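Local coordinates for adenine phosphoribosyltransferase (PDB 1QB7), which probably catalyses the transfer of a phosphoribosyl group from 5-phospho-alpha-D-ribose 1-diphosphate to adenine, giving AMP and diphosphate in purine salvage, at residues L143-D146 with G152-L155. Numbering follows the deposited sequence.
Sequences LIDD and GTAL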
loop_
_atom_site.group_PDB
_atom_site.type_symbol
_atom_site.label_atom_id
_atom_site.label_comp_id
_atom_site.label_asym_id
_atom_site.label_seq_id
_atom_site.Cartn_x
_atom_site.Cartn_y
_atom_site.Cartn_z
ATOM N N LEU A 143 -6.749 6.317 11.844
ATOM C CA LEU A 143 -7.212 5.505 10.715
ATOM C C LEU A 143 -7.013 6.281 9.410
ATOM O O LEU A 143 -7.344 7.460 9.338
ATOM C CB LEU A 143 -8.684 5.136 10.902
ATOM C CG LEU A 143 -9.045 4.041 11.901
ATOM C CD1 LEU A 143 -8.572 4.379 13.299
ATOM C CD2 LEU A 143 -10.546 3.844 11.869
ATOM N N ILE A 144 -6.459 5.632 8.388
ATOM C CA ILE A 144 -6.219 6.317 7.119
ATOM C C ILE A 144 -6.538 5.501 5.854
ATOM O O ILE A 144 -6.336 4.291 5.804
ATOM C CB ILE A 144 -4.751 6.878 7.060
ATOM C CG1 ILE A 144 -4.560 7.811 5.859
ATOM C CG2 ILE A 144 -3.742 5.737 7.013
ATOM C CD1 ILE A 144 -3.285 8.647 5.921
ATOM N N ASP A 145 -7.051 6.198 4.842
ATOM C CA ASP A 145 -7.405 5.625 3.545
ATOM C C ASP A 145 -7.446 6.836 2.606
ATOM O O ASP A 145 -7.439 7.979 3.069
ATOM C CB ASP A 145 -8.785 4.951 3.623
ATOM C CG ASP A 145 -9.060 4.003 2.455
ATOM O OD1 ASP A 145 -8.152 3.732 1.637
ATOM O OD2 ASP A 145 -10.200 3.509 2.373
ATOM N N ASP A 146 -7.499 6.612 1.300
ATOM C CA ASP A 146 -7.503 7.743 0.378
ATOM C C ASP A 146 -8.842 8.451 0.221
ATOM O O ASP A 146 -8.909 9.678 0.285
ATOM C CB ASP A 146 -6.943 7.341 -0.991
ATOM C CG ASP A 146 -7.864 6.412 -1.762
ATOM O OD1 ASP A 146 -8.530 5.549 -1.152
ATOM O OD2 ASP A 146 -7.908 6.541 -2.998
ATOM N N GLY A 152 -17.790 1.874 4.687
ATOM C CA GLY A 152 -17.863 0.508 5.166
ATOM C C GLY A 152 -16.594 0.089 5.880
ATOM O O GLY A 152 -16.637 -0.421 7.005
ATOM N N THR A 153 -15.452 0.312 5.240
ATOM C CA THR A 153 -14.176 -0.054 5.846
ATOM C C THR A 153 -13.828 0.838 7.028
ATOM O O THR A 153 -13.142 0.403 7.948
ATOM C CB THR A 153 -13.031 -0.060 4.820
ATOM O OG1 THR A 153 -13.068 1.142 4.045
ATOM C CG2 THR A 153 -13.158 -1.268 3.894
ATOM N N ALA A 154 -14.320 2.076 7.015
ATOM C CA ALA A 154 -14.072 3.001 8.121
ATOM C C ALA A 154 -14.697 2.406 9.381
ATOM O O ALA A 154 -14.076 2.393 10.451
ATOM C CB ALA A 154 -14.667 4.386 7.823
ATOM N N LEU A 155 -15.913 1.879 9.231
ATOM C CA LEU A 155 -16.627 1.256 10.336
ATOM C C LEU A 155 -15.877 0.008 10.806
ATOM O O LEU A 155 -15.818 -0.263 12.008
ATOM C CB LEU A 155 -18.065 0.906 9.939
ATOM C CG LEU A 155 -18.887 0.145 10.996
ATOM C CD1 LEU A 155 -19.071 0.984 12.257
ATOM C CD2 LEU A 155 -20.236 -0.249 10.424
#
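D145 and T153 meet at the magnesium site, the carboxylate of D145 on the strand running through L143 and I144 and the hydroxyl in the first turn of helix 152-163. OD2 of D145 stops 4.1 Å from OG1 of T153, too far for a direct hydrogen bond, and the two side chains run nearly at right angles. Both residues belong to the magnesium site, with the T153 side chain about 3 Å from the ion, consistent with two polar groups turned to one metal site. CB of D145 points toward the helix, and with CG anti to the backbone N (chi1 -164°) the carboxylate lies beside its own carbonyl carbon, where OD1 accepts a weak hydrogen bond from D146 N at 3.0 Å, bent to 138°, which should help limit rotation of the group.

Earlier on the strand the contact is a sparse van der Waals one. The CD2 methyl of L143 comes within 4.1 Å of the A154 carbonyl oxygen, while the L143 side chain also touches L158 and V161 further along the helix. D146 instead forms a salt bridge with R81, which binds adenine and AMP. The strand-loop-helix unit, with its paired acidic residues before the loop, is the PRPP-binding motif of type I phosphoribosyltransferases.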